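Long-range contacts in pyrrolidone-carboxylate peptidase (PDB 5Z48), which releases N-terminal pyroglutamyl groups from peptides as a thiol peptidase of the C15 family, generally sparing bonds to proline: residues E12-H17 with F92-N97; D19-Q24 with L170-N175; L73-P78 with P187-L192; V85-M90 with A141-C146. One frame throughout, in Å; residues are numbered along the deposited sequence. Where two conformers were deposited one is given.

Overall arrangement
Contacts 2 and 4 are buried, while contacts 1 and 3 lie near the surface; all four touch the bound pyroglutamate. Contact 2 joins the start of helix 21-29 to the end of strand 167-172, and contact 4 joins strand 80-90 to the start of helix 145-159; the two strands are neighbours in one sheet. Contacts 1 and 3 are loop against loop. The chemistry of the four differs accordingly: contact 1 has a side-chain amide hydrogen bond, a CH-pi contact and two bridging waters, contact 3 prolines, a leucine and one water, contact 2 an asparagine-to-aspartate hydrogen bond, and contact 4 aliphatic packing with bridging water. Glu12-Asn20 and Pro95-Tyr144 hydrogen bonds tie contact 1 to contacts 2 and 4.

Contact 1 of 4, residues E12-H17 with F92-N97; sequences EPFHTH and FQIPDN. With PCA (pyroglutamic acid), chain I.
Phe14 and Asn97 bring their CA atoms to 6.2 Å where two irregular loops pass in broadly opposing directions, the first of them folding into a type II' turn from Phe14 to His17. The amide of Asn97 makes the direct polar link: ND2 donates to Pro13 O over 3.0 Å with an N-H...O angle of 161°, and the bond lies both in the amide plane and in the plane of the Pro13 carbonyl. OD1 of the same amide rests 3.5 Å from Phe14 CB. Two waters extend this grip. One accepts from Asn97 ND2 and donates to Glu12 OE1; the other accepts from His15 N and donates to Asn97 OD1 at 2.6 Å. Farther along, Ile94 CD1 sits over a face of the His15 imidazole, 3.9 Å from the ring centroid and 28° off its normal, a CH-pi contact in which the two side chains meet nearly at right angles. That same methyl lies at the edge of the Phe14 ring, 4.2 Å from CE2. With CG set between the backbone N and the carbonyl carbon (chi1 65°), the ring of Phe14 turns inward from the loop and lays one face against the pyroglutamate, CE1 coming within 3.3 Å of the ligand CD; His17 CD2 lies over the opposite face. Tyr144 takes the carbonyl of Pro95, and Val47 pairs with the backbone of Asn97. Its NH2 on a carbonyl and its oxygen on a water, the Asn97 amide has a defined orientation; this surface link joins the loops beside an apolar wall of the ligand pocket.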
loop_
_atom_site.group_PDB
_atom_site.type_symbol
_atom_site.label_atom_id
_atom_site.label_comp_id
_atom_site.label_asym_id
_atom_site.label_seq_id
_atom_site.Cartn_x
_atom_site.Cartn_y
_atom_site.Cartn_z
ATOM N N GLU B 12 18.516 16.382 10.245
ATOM C CA GLU B 12 19.549 15.998 9.253
ATOM C C GLU B 12 19.172 14.728 8.473
ATOM O O GLU B 12 18.278 13.973 8.875
ATOM C CB GLU B 12 20.874 15.765 9.954
ATOM C CG GLU B 12 21.363 16.959 10.737
ATOM C CD GLU B 12 22.656 16.680 11.500
ATOM O OE1 GLU B 12 23.204 15.559 11.427
ATOM O OE2 GLU B 12 23.096 17.596 12.230
ATOM N N PRO B 13 19.862 14.447 7.354
ATOM C CA PRO B 13 19.654 13.156 6.677
ATOM C C PRO B 13 20.007 12.004 7.603
ATOM O O PRO B 13 20.807 12.139 8.530
ATOM C CB PRO B 13 20.605 13.210 5.477
ATOM C CG PRO B 13 20.863 14.702 5.257
ATOM C CD PRO B 13 20.861 15.280 6.659
ATOM N N PHE B 14 19.391 10.854 7.338
ATOM C CA PHE B 14 19.595 9.670 8.153
ATOM C C PHE B 14 19.292 8.458 7.288
ATOM O O PHE B 14 18.725 8.576 6.193
ATOM C CB PHE B 14 18.687 9.684 9.407
ATOM C CG PHE B 14 17.235 9.599 9.077
ATOM C CD1 PHE B 14 16.572 10.720 8.587
ATOM C CD2 PHE B 14 16.555 8.392 9.193
ATOM C CE1 PHE B 14 15.214 10.653 8.257
ATOM C CE2 PHE B 14 15.193 8.296 8.857
ATOM C CZ PHE B 14 14.538 9.436 8.370
ATOM N N HIS B 15 19.680 7.296 7.800
ATOM C CA HIS B 15 19.441 6.014 7.117
ATOM C C HIS B 15 20.085 6.094 5.726
ATOM O O HIS B 15 21.232 6.556 5.605
ATOM C CB HIS B 15 17.926 5.751 7.139
ATOM C CG HIS B 15 17.540 4.371 6.719
ATOM N ND1 HIS B 15 18.056 3.241 7.313
ATOM C CD2 HIS B 15 16.661 3.944 5.784
ATOM C CE1 HIS B 15 17.520 2.171 6.754
ATOM N NE2 HIS B 15 16.668 2.571 5.825
ATOM N N THR B 16 19.388 5.654 4.674
ATOM C CA THR B 16 19.911 5.692 3.313
ATOM C C THR B 16 19.494 6.950 2.564
ATOM O O THR B 16 19.773 7.059 1.352
ATOM C CB THR B 16 19.445 4.460 2.546
ATOM O OG1 THR B 16 18.019 4.372 2.651
ATOM C CG2 THR B 16 20.071 3.206 3.150
ATOM N N HIS B 17 18.850 7.900 3.250
ATOM C CA HIS B 17 18.347 9.108 2.594
ATOM C C HIS B 17 19.471 10.134 2.442
ATOM O O HIS B 17 20.143 10.467 3.436
ATOM C CB HIS B 17 17.182 9.714 3.402
ATOM C CG HIS B 17 16.112 8.715 3.751
ATOM N ND1 HIS B 17 15.430 7.986 2.796
ATOM C CD2 HIS B 17 15.618 8.324 4.948
ATOM C CE1 HIS B 17 14.554 7.192 3.394
ATOM N NE2 HIS B 17 14.642 7.389 4.701
ATOM N N PHE B 92 13.349 1.534 18.185
ATOM C CA PHE B 92 13.910 1.916 16.897
ATOM C C PHE B 92 13.903 0.724 15.961
ATOM O O PHE B 92 14.528 -0.298 16.260
ATOM C CB PHE B 92 15.343 2.434 17.047
ATOM C CG PHE B 92 15.473 3.796 17.711
ATOM C CD1 PHE B 92 14.398 4.441 18.344
ATOM C CD2 PHE B 92 16.713 4.441 17.671
ATOM C CE1 PHE B 92 14.561 5.699 18.941
ATOM C CE2 PHE B 92 16.905 5.678 18.254
ATOM C CZ PHE B 92 15.834 6.339 18.878
ATOM N N GLN B 93 13.244 0.876 14.815
ATOM C CA GLN B 93 13.263 -0.161 13.790
ATOM C C GLN B 93 14.539 -0.137 12.963
ATOM O O GLN B 93 14.899 -1.168 12.389
ATOM C CB GLN B 93 12.063 0.003 12.865
ATOM C CG GLN B 93 10.750 -0.017 13.643
ATOM C CD GLN B 93 10.397 -1.402 14.136
ATOM O OE1 GLN B 93 10.578 -2.397 13.429
ATOM N NE2 GLN B 93 9.919 -1.481 15.367
ATOM N N ILE B 94 15.202 1.019 12.852
ATOM C CA ILE B 94 16.516 1.184 12.227
ATOM C C ILE B 94 17.389 1.940 13.214
ATOM O O ILE B 94 16.876 2.633 14.106
ATOM C CB ILE B 94 16.437 1.964 10.889
ATOM C CG1 ILE B 94 15.692 3.299 11.098
ATOM C CG2 ILE B 94 15.744 1.137 9.807
ATOM C CD1 ILE B 94 15.863 4.268 9.907
ATOM N N PRO B 95 18.711 1.821 13.096
ATOM C CA PRO B 95 19.580 2.570 14.007
ATOM C C PRO B 95 19.470 4.064 13.747
ATOM O O PRO B 95 19.090 4.524 12.659
ATOM C CB PRO B 95 20.994 2.047 13.709
ATOM C CG PRO B 95 20.855 1.249 12.417
ATOM C CD PRO B 95 19.445 0.829 12.280
ATOM N N ASP B 96 19.795 4.826 14.789
ATOM C CA ASP B 96 19.914 6.268 14.629
ATOM C C ASP B 96 21.292 6.555 14.029
ATOM O O ASP B 96 22.052 5.643 13.683
ATOM C CB ASP B 96 19.643 6.973 15.966
ATOM C CG ASP B 96 20.703 6.653 17.064
ATOM O OD1 ASP B 96 21.885 6.319 16.743
ATOM O OD2 ASP B 96 20.365 6.808 18.277
ATOM N N ASN B 97 21.663 7.826 13.911
ATOM C CA ASN B 97 22.899 8.210 13.230
ATOM C C ASN B 97 24.159 7.968 14.058
ATOM O O ASN B 97 25.276 8.114 13.534
ATOM C CB ASN B 97 22.829 9.677 12.791
ATOM C CG ASN B 97 22.093 9.839 11.474
ATOM O OD1 ASN B 97 21.773 8.852 10.803
ATOM N ND2 ASN B 97 21.855 11.078 11.084
HETATM N N PCA I . 12.382 11.220 10.394
HETATM C CA PCA I . 12.717 10.227 11.409
HETATM C CB PCA I . 13.923 10.760 12.201
HETATM C CG PCA I . 14.404 12.041 11.518
HETATM C CD PCA I . 13.356 12.277 10.461
HETATM O OE PCA I . 13.375 13.278 9.736
HETATM C C PCA I . 11.475 9.906 12.263
HETATM O O PCA I . 11.542 9.595 13.457
HETATM O OXT PCA I . 10.319 9.994 11.760
HETATM O O HOH W 1 22.514 13.484 12.710
HETATM O O HOH W 2 21.540 6.470 9.812
#

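Contact 2 of 4, residues D19-Q24 with L170-N175; sequences DNPSAQ and LHVPAN. With PCA (pyroglutamic acid), chain I.
Asp19 and Asn175 meet through a polar bond: Asn175 ND2 donates to Asp19 OD2 over 2.9 Å, almost in its own amide plane but 30° out of the carboxylate plane, on the anti side of the oxygen. The two side chains cross at about a right angle. Beside them the ring of Pro21 presses into the bend after the strand, its CG 3.4 Å from Pro173 O and 4.0 Å from Val172 CG2, while its CB lies 3.8 Å from Asn175 ND2. One shell out, Gln24 NE2 holds the other carboxylate oxygen, Asp19 OD1, on its syn side at 2.9 Å, so both oxygens of Asp19 are gripped by amide groups; Gln194 is a second partner of Asn175 ND2, and Asn175 OD1 caps the next helix at Val178 N. Asn20 N-caps helix 21-29: its OD1 accepts the capping bond from Ser22 N, while Ser22 OG donates from above the carbonyl plane. Swung opposite the backbone N (chi1 -167°), the Asn20 side chain carries ND2 to the ligand, where it donates almost straight (170°) to the lactam oxygen OE, 3.0 Å away. At the other end of the ligand, in one of its two conformers, His171 NE2 donates to OXT over 2.9 Å, and ND1 bonds Glu83, consistent with a Cys-His-Glu triad completed by Cys146. The start of helix 21-29 thus packs against the end of strand 167-172, with Leu73 of strand 67-73 touching Asn20 and Pro21, and Ile197 of helix 194-211 touching Pro21 and Val172.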
loop_
_atom_site.group_PDB
_atom_site.type_symbol
_atom_site.label_atom_id
_atom_site.label_comp_id
_atom_site.label_asym_id
_atom_site.label_seq_id
_atom_site.Cartn_x
_atom_site.Cartn_y
_atom_site.Cartn_z
ATOM N N ASP B 19 19.138 13.316 1.662
ATOM C CA ASP B 19 18.607 14.636 1.930
ATOM C C ASP B 19 17.495 14.464 2.951
ATOM O O ASP B 19 16.963 13.360 3.136
ATOM C CB ASP B 19 18.083 15.282 0.629
ATOM C CG ASP B 19 17.790 16.759 0.794
ATOM O OD1 ASP B 19 18.495 17.421 1.593
ATOM O OD2 ASP B 19 16.864 17.271 0.139
ATOM N N ASN B 20 17.156 15.542 3.650
ATOM C CA ASN B 20 15.997 15.514 4.552
ATOM C C ASN B 20 15.151 16.737 4.225
ATOM O O ASN B 20 15.620 17.878 4.438
ATOM C CB ASN B 20 16.415 15.490 6.026
ATOM C CG ASN B 20 15.265 15.146 6.925
ATOM O OD1 ASN B 20 14.162 15.645 6.732
ATOM N ND2 ASN B 20 15.517 14.318 7.937
ATOM N N PRO B 21 13.942 16.559 3.674
ATOM C CA PRO B 21 13.111 17.724 3.312
ATOM C C PRO B 21 12.753 18.592 4.508
ATOM O O PRO B 21 12.446 19.766 4.309
ATOM C CB PRO B 21 11.861 17.115 2.664
ATOM C CG PRO B 21 11.946 15.613 2.902
ATOM C CD PRO B 21 13.352 15.266 3.244
ATOM N N SER B 22 12.753 18.053 5.726
ATOM C CA SER B 22 12.477 18.908 6.889
ATOM C C SER B 22 13.632 19.859 7.140
ATOM O O SER B 22 13.423 21.028 7.490
ATOM C CB SER B 22 12.152 18.033 8.130
ATOM O OG SER B 22 13.287 17.339 8.648
ATOM N N ALA B 23 14.872 19.410 6.916
ATOM C CA ALA B 23 16.000 20.332 6.997
ATOM C C ALA B 23 15.893 21.433 5.957
ATOM O O ALA B 23 16.190 22.607 6.249
ATOM C CB ALA B 23 17.311 19.582 6.812
ATOM N N GLN B 24 15.556 21.066 4.721
ATOM C CA GLN B 24 15.471 22.082 3.668
ATOM C C GLN B 24 14.415 23.124 3.990
ATOM O O GLN B 24 14.614 24.314 3.734
ATOM C CB GLN B 24 15.147 21.410 2.332
ATOM C CG GLN B 24 16.181 20.414 1.876
ATOM C CD GLN B 24 17.370 21.077 1.287
ATOM O OE1 GLN B 24 17.379 22.311 1.088
ATOM N NE2 GLN B 24 18.422 20.290 1.015
ATOM N N LEU B 170 5.145 18.033 12.720
ATOM C CA LEU B 170 4.682 18.015 11.331
ATOM C C LEU B 170 5.617 17.078 10.546
ATOM O O LEU B 170 6.803 17.374 10.357
ATOM C CB LEU B 170 4.686 19.471 10.797
ATOM C CG LEU B 170 4.019 19.766 9.466
ATOM C CD1 LEU B 170 4.029 21.248 9.170
ATOM C CD2 LEU B 170 4.619 19.044 8.329
ATOM N N HIS B 171 5.082 15.916 10.112
ATOM C CA HIS B 171 5.835 14.969 9.285
ATOM C C HIS B 171 5.591 15.285 7.819
ATOM O O HIS B 171 4.451 15.532 7.414
ATOM C CB HIS B 171 5.387 13.533 9.573
ATOM C CG HIS B 171 6.293 12.765 10.501
ATOM N ND1 HIS B 171 5.838 12.154 11.656
ATOM C CD2 HIS B 171 7.621 12.502 10.429
ATOM C CE1 HIS B 171 6.851 11.532 12.241
ATOM N NE2 HIS B 171 7.944 11.723 11.519
ATOM N N VAL B 172 6.677 15.262 7.021
ATOM C CA VAL B 172 6.553 15.598 5.605
ATOM C C VAL B 172 6.931 14.401 4.745
ATOM O O VAL B 172 7.780 13.591 5.134
ATOM C CB VAL B 172 7.405 16.834 5.235
ATOM C CG1 VAL B 172 7.055 18.033 6.158
ATOM C CG2 VAL B 172 8.918 16.542 5.281
ATOM N N PRO B 173 6.355 14.271 3.556
ATOM C CA PRO B 173 6.787 13.209 2.633
ATOM C C PRO B 173 8.227 13.365 2.168
ATOM O O PRO B 173 8.856 14.418 2.312
ATOM C CB PRO B 173 5.845 13.402 1.418
ATOM C CG PRO B 173 4.576 13.973 2.017
ATOM C CD PRO B 173 5.132 14.972 3.090
ATOM N N ALA B 174 8.704 12.319 1.478
ATOM C CA ALA B 174 9.937 12.416 0.705
ATOM C C ALA B 174 9.851 13.591 -0.264
ATOM O O ALA B 174 8.780 13.884 -0.786
ATOM C CB ALA B 174 10.135 11.120 -0.103
ATOM N N ASN B 175 10.983 14.265 -0.501
ATOM C CA ASN B 175 11.076 15.133 -1.662
ATOM C C ASN B 175 11.666 14.340 -2.830
ATOM O O ASN B 175 11.857 13.117 -2.740
ATOM C CB ASN B 175 11.882 16.388 -1.325
ATOM C CG ASN B 175 13.343 16.072 -0.926
ATOM O OD1 ASN B 175 13.832 14.953 -1.074
ATOM N ND2 ASN B 175 14.047 17.092 -0.399
HETATM N N PCA I . 12.382 11.220 10.394
HETATM C CA PCA I . 12.717 10.227 11.409
HETATM C CB PCA I . 13.923 10.760 12.201
HETATM C CG PCA I . 14.404 12.041 11.518
HETATM C CD PCA I . 13.356 12.277 10.461
HETATM O OE PCA I . 13.375 13.278 9.736
HETATM C C PCA I . 11.475 9.906 12.263
HETATM O O PCA I . 11.542 9.595 13.457
HETATM O OXT PCA I . 10.319 9.994 11.760
#

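Contact 3 of 4, residues L73-P78 with P187-L192; sequences LAAGRP and PPLPYL. With PCA (pyroglutamic acid), chain I.
Leu189 and Pro190 carry the apolar part of this contact, against the turn formed by Ala74-Arg77. Leu189 reaches CD2 to 3.7 Å from Gly76 N, and its other methyl, CD1, meets Ala75 CB at 4.2 Å. The pyrrolidine of Pro190 lies alongside the next residues, with CG 3.6 Å from Gly76 O and CB 3.8 Å from Pro78 CA. The polar link is a water, held by three bonds: it accepts from Gly76 N and donates to Arg77 O and to Pro190 O, the last at 2.6 Å. The turn itself is type II, closed by Arg77 N to Ala74 O, with Gly76 at a phi of 116° that suits a residue without CB. Just before the turn, the backbone of Leu73 serves the ligand twice, N donating to the lactam oxygen OE and O accepting from the ring N of pyroglutamate, each at 2.8 Å. Arg77 points away from this contact, its NH1 in a salt bridge with Glu83, probably an active-site residue. Gln79 of a third subunit bonds to Leu189 O, and Leu189 of that subunit packs on Pro78. Close proline packing and a shared water therefore join the turn, which follows directly on the residue that grips the lactam, to a loop at a subunit interface.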
loop_
_atom_site.group_PDB
_atom_site.type_symbol
_atom_site.label_atom_id
_atom_site.label_comp_id
_atom_site.label_asym_id
_atom_site.label_seq_id
_atom_site.Cartn_x
_atom_site.Cartn_y
_atom_site.Cartn_z
ATOM N N LEU B 73 11.054 14.003 8.359
ATOM C CA LEU B 73 10.686 13.167 7.212
ATOM C C LEU B 73 9.892 11.929 7.638
ATOM O O LEU B 73 10.247 11.249 8.597
ATOM C CB LEU B 73 11.955 12.736 6.496
ATOM C CG LEU B 73 11.852 11.698 5.369
ATOM C CD1 LEU B 73 11.038 12.195 4.188
ATOM C CD2 LEU B 73 13.257 11.297 4.914
ATOM N N ALA B 74 8.809 11.635 6.908
ATOM C CA ALA B 74 8.111 10.348 7.023
ATOM C C ALA B 74 8.108 9.722 5.629
ATOM O O ALA B 74 7.107 9.798 4.933
ATOM C CB ALA B 74 6.677 10.508 7.558
ATOM N N ALA B 75 9.227 9.097 5.243
ATOM C CA ALA B 75 9.332 8.528 3.907
ATOM C C ALA B 75 8.321 7.404 3.726
ATOM O O ALA B 75 8.316 6.415 4.481
ATOM C CB ALA B 75 10.760 8.008 3.690
ATOM N N GLY B 76 7.456 7.567 2.724
ATOM C CA GLY B 76 6.378 6.633 2.459
ATOM C C GLY B 76 5.010 7.255 2.624
ATOM O O GLY B 76 4.045 6.800 1.988
ATOM N N ARG B 77 4.904 8.313 3.488
ATOM C CA ARG B 77 3.604 8.967 3.594
ATOM C C ARG B 77 3.363 9.868 2.377
ATOM O O ARG B 77 4.301 10.525 1.886
ATOM C CB ARG B 77 3.512 9.777 4.880
ATOM C CG ARG B 77 3.637 8.962 6.151
ATOM C CD ARG B 77 3.156 9.750 7.384
ATOM N NE ARG B 77 3.402 8.940 8.594
ATOM C CZ ARG B 77 3.251 9.425 9.840
ATOM N NH1 ARG B 77 2.880 10.695 10.047
ATOM N NH2 ARG B 77 3.511 8.653 10.896
ATOM N N PRO B 78 2.131 9.906 1.878
ATOM C CA PRO B 78 1.841 10.685 0.649
ATOM C C PRO B 78 1.598 12.171 0.876
ATOM O O PRO B 78 1.788 12.958 -0.067
ATOM C CB PRO B 78 0.560 10.016 0.098
ATOM C CG PRO B 78 -0.121 9.460 1.363
ATOM C CD PRO B 78 1.057 8.946 2.197
ATOM N N PRO B 187 10.017 -0.621 -3.413
ATOM C CA PRO B 187 8.854 0.043 -3.993
ATOM C C PRO B 187 9.093 1.537 -4.101
ATOM O O PRO B 187 9.778 2.135 -3.254
ATOM C CB PRO B 187 7.733 -0.271 -2.988
ATOM C CG PRO B 187 8.466 -0.328 -1.677
ATOM C CD PRO B 187 9.766 -1.027 -2.016
ATOM N N PRO B 188 8.527 2.186 -5.104
ATOM C CA PRO B 188 8.699 3.637 -5.212
ATOM C C PRO B 188 8.004 4.376 -4.074
ATOM O O PRO B 188 6.962 3.953 -3.569
ATOM C CB PRO B 188 8.051 3.969 -6.558
ATOM C CG PRO B 188 7.067 2.876 -6.789
ATOM C CD PRO B 188 7.730 1.634 -6.215
ATOM N N LEU B 189 8.580 5.555 -3.702
ATOM C CA LEU B 189 8.005 6.366 -2.633
ATOM C C LEU B 189 7.057 7.413 -3.202
ATOM O O LEU B 189 7.397 8.078 -4.188
ATOM C CB LEU B 189 9.099 7.105 -1.852
ATOM C CG LEU B 189 10.044 6.245 -1.002
ATOM C CD1 LEU B 189 11.116 7.189 -0.444
ATOM C CD2 LEU B 189 9.237 5.540 0.121
ATOM N N PRO B 190 5.900 7.652 -2.595
ATOM C CA PRO B 190 5.242 8.943 -2.783
ATOM C C PRO B 190 6.217 10.059 -2.436
ATOM O O PRO B 190 7.036 9.938 -1.509
ATOM C CB PRO B 190 4.064 8.907 -1.799
ATOM C CG PRO B 190 3.815 7.437 -1.509
ATOM C CD PRO B 190 5.231 6.839 -1.566
ATOM N N TYR B 191 6.117 11.180 -3.157
ATOM C CA TYR B 191 7.009 12.296 -2.891
ATOM C C TYR B 191 6.312 13.600 -3.252
ATOM O O TYR B 191 5.245 13.605 -3.865
ATOM C CB TYR B 191 8.329 12.160 -3.682
ATOM C CG TYR B 191 8.207 12.558 -5.150
ATOM C CD1 TYR B 191 7.637 11.694 -6.096
ATOM C CD2 TYR B 191 8.649 13.807 -5.578
ATOM C CE1 TYR B 191 7.527 12.072 -7.434
ATOM C CE2 TYR B 191 8.526 14.202 -6.912
ATOM C CZ TYR B 191 7.968 13.342 -7.828
ATOM O OH TYR B 191 7.862 13.770 -9.129
ATOM N N LEU B 192 6.902 14.711 -2.828
ATOM C CA LEU B 192 6.434 16.043 -3.214
ATOM C C LEU B 192 7.653 16.870 -3.569
ATOM O O LEU B 192 8.700 16.702 -2.941
ATOM C CB LEU B 192 5.679 16.759 -2.078
ATOM C CG LEU B 192 4.401 16.046 -1.732
ATOM C CD1 LEU B 192 3.848 16.709 -0.482
ATOM C CD2 LEU B 192 3.420 16.120 -2.884
HETATM N N PCA I . 12.382 11.220 10.394
HETATM C CA PCA I . 12.717 10.227 11.409
HETATM C CB PCA I . 13.923 10.760 12.201
HETATM C CG PCA I . 14.404 12.041 11.518
HETATM C CD PCA I . 13.356 12.277 10.461
HETATM O OE PCA I . 13.375 13.278 9.736
HETATM C C PCA I . 11.475 9.906 12.263
HETATM O O PCA I . 11.542 9.595 13.457
HETATM O OXT PCA I . 10.319 9.994 11.760
HETATM O O HOH W 3 6.882 9.932 1.125
#

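Contact 4 of 4, residues V85-M90 with A141-C146; sequences VGVGVM and AGLYVC. With PCA (pyroglutamic acid), chain I.
Leu143 packs against Val87 and Val89, side chain to side chain and against the Val89 carbonyl. Its CG is anti to the carbonyl carbon (chi1 -62°); this places the isobutyl group over the strand, where CD2 comes 3.8 Å from Val87 CB and 3.6 Å from Val89 O, while CD1 meets Val89 CG1 at 4.1 Å. The backbones also close up, Met90 CA standing 3.6 Å from Leu143 O. Polar contact comes through water: one molecule donates to Val85 O at 2.8 Å and accepts from Ala141 N. Between Val87 and Val89 the strand is broken by an inverse gamma turn centred on Gly88, with a weak bond from Val89 N to Val87 O. The arrangement sets the strand 80-90 beside the loop that opens helix 145-159, with Tyr144 at the N-cap; Cys146, probably the catalytic nucleophile, stands in the first turn of that helix, as nucleophiles often do. There the Cys146 amide N donates to ligand O over 3.0 Å at 162°, and Tyr144 CD2 lies 3.2 Å from the same oxygen, which approaches the edge of its ring. Val145 CG2 sits over the centre of one face of the Tyr144 ring. Arg84 of a fourth subunit packs on Val89 and Leu143.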
loop_
_atom_site.group_PDB
_atom_site.type_symbol
_atom_site.label_atom_id
_atom_site.label_comp_id
_atom_site.label_asym_id
_atom_site.label_seq_id
_atom_site.Cartn_x
_atom_site.Cartn_y
_atom_site.Cartn_z
ATOM N N VAL B 85 -0.012 12.879 19.011
ATOM C CA VAL B 85 0.455 12.389 20.312
ATOM C C VAL B 85 1.920 11.976 20.228
ATOM O O VAL B 85 2.361 11.318 19.277
ATOM C CB VAL B 85 -0.466 11.255 20.814
ATOM C CG1 VAL B 85 -0.472 10.102 19.824
ATOM C CG2 VAL B 85 -0.071 10.816 22.212
ATOM N N GLY B 86 2.671 12.370 21.254
ATOM C CA GLY B 86 4.032 11.886 21.454
ATOM C C GLY B 86 4.025 10.877 22.590
ATOM O O GLY B 86 3.547 11.167 23.680
ATOM N N VAL B 87 4.569 9.683 22.327
ATOM C CA VAL B 87 4.530 8.573 23.281
ATOM C C VAL B 87 5.892 8.427 23.957
ATOM O O VAL B 87 6.938 8.573 23.314
ATOM C CB VAL B 87 4.133 7.276 22.555
ATOM C CG1 VAL B 87 4.242 6.067 23.475
ATOM C CG2 VAL B 87 2.715 7.388 21.982
ATOM N N GLY B 88 5.873 8.160 25.260
ATOM C CA GLY B 88 7.094 8.133 26.078
ATOM C C GLY B 88 7.893 6.845 25.957
ATOM O O GLY B 88 8.326 6.281 26.971
ATOM N N VAL B 89 8.084 6.363 24.741
ATOM C CA VAL B 89 8.831 5.131 24.494
ATOM C C VAL B 89 9.760 5.335 23.298
ATOM O O VAL B 89 9.385 5.973 22.302
ATOM C CB VAL B 89 7.907 3.915 24.243
ATOM C CG1 VAL B 89 8.719 2.654 23.950
ATOM C CG2 VAL B 89 6.960 3.662 25.440
ATOM N N MET B 90 10.961 4.762 23.401
ATOM C CA MET B 90 11.930 4.669 22.309
ATOM C C MET B 90 11.986 3.219 21.833
ATOM O O MET B 90 12.395 2.329 22.591
ATOM C CB MET B 90 13.317 5.127 22.766
ATOM C CG MET B 90 13.277 6.517 23.361
ATOM S SD MET B 90 14.659 6.966 24.398
ATOM C CE MET B 90 15.994 7.256 23.244
ATOM N N ALA B 141 3.472 8.946 15.644
ATOM C CA ALA B 141 4.667 9.547 15.040
ATOM C C ALA B 141 5.796 8.534 14.873
ATOM O O ALA B 141 6.931 8.936 14.570
ATOM C CB ALA B 141 5.158 10.731 15.891
ATOM N N GLY B 142 5.507 7.240 15.050
ATOM C CA GLY B 142 6.554 6.244 15.256
ATOM C C GLY B 142 7.113 6.367 16.672
ATOM O O GLY B 142 6.624 7.144 17.463
ATOM N N LEU B 143 8.126 5.534 16.977
ATOM C CA LEU B 143 8.833 5.587 18.262
ATOM C C LEU B 143 10.334 5.839 18.043
ATOM O O LEU B 143 11.164 5.442 18.846
ATOM C CB LEU B 143 8.565 4.319 19.090
ATOM C CG LEU B 143 7.063 4.175 19.437
ATOM C CD1 LEU B 143 6.931 2.880 20.234
ATOM C CD2 LEU B 143 6.506 5.336 20.267
ATOM N N TYR B 144 10.674 6.531 16.933
ATOM C CA TYR B 144 12.045 6.866 16.578
ATOM C C TYR B 144 12.332 8.300 17.038
ATOM O O TYR B 144 11.757 8.745 18.024
ATOM C CB TYR B 144 12.215 6.645 15.071
ATOM C CG TYR B 144 13.613 6.636 14.428
ATOM C CD1 TYR B 144 14.686 5.865 14.901
ATOM C CD2 TYR B 144 13.809 7.356 13.266
ATOM C CE1 TYR B 144 15.920 5.843 14.231
ATOM C CE2 TYR B 144 15.037 7.342 12.591
ATOM C CZ TYR B 144 16.083 6.579 13.067
ATOM O OH TYR B 144 17.280 6.566 12.379
ATOM N N VAL B 145 13.218 9.018 16.364
ATOM C CA VAL B 145 13.717 10.266 16.958
ATOM C C VAL B 145 12.690 11.398 16.836
ATOM O O VAL B 145 12.643 12.273 17.716
ATOM C CB VAL B 145 15.097 10.647 16.357
ATOM C CG1 VAL B 145 15.764 11.801 17.158
ATOM C CG2 VAL B 145 16.083 9.471 16.383
ATOM N N CYS B 146 11.833 11.410 15.789
ATOM C CA CYS B 146 10.796 12.445 15.696
ATOM C C CYS B 146 9.813 12.345 16.855
ATOM O O CYS B 146 9.493 13.337 17.505
ATOM C CB CYS B 146 10.035 12.323 14.370
ATOM S SG CYS B 146 11.100 12.748 12.922
HETATM N N PCA I . 12.382 11.220 10.394
HETATM C CA PCA I . 12.717 10.227 11.409
HETATM C CB PCA I . 13.923 10.760 12.201
HETATM C CG PCA I . 14.404 12.041 11.518
HETATM C CD PCA I . 13.356 12.277 10.461
HETATM O OE PCA I . 13.375 13.278 9.736
HETATM C C PCA I . 11.475 9.906 12.263
HETATM O O PCA I . 11.542 9.595 13.457
HETATM O OXT PCA I . 10.319 9.994 11.760
HETATM O O HOH W 4 3.674 8.913 18.544
HETATM O O HOH W 5 10.754 7.920 20.720
#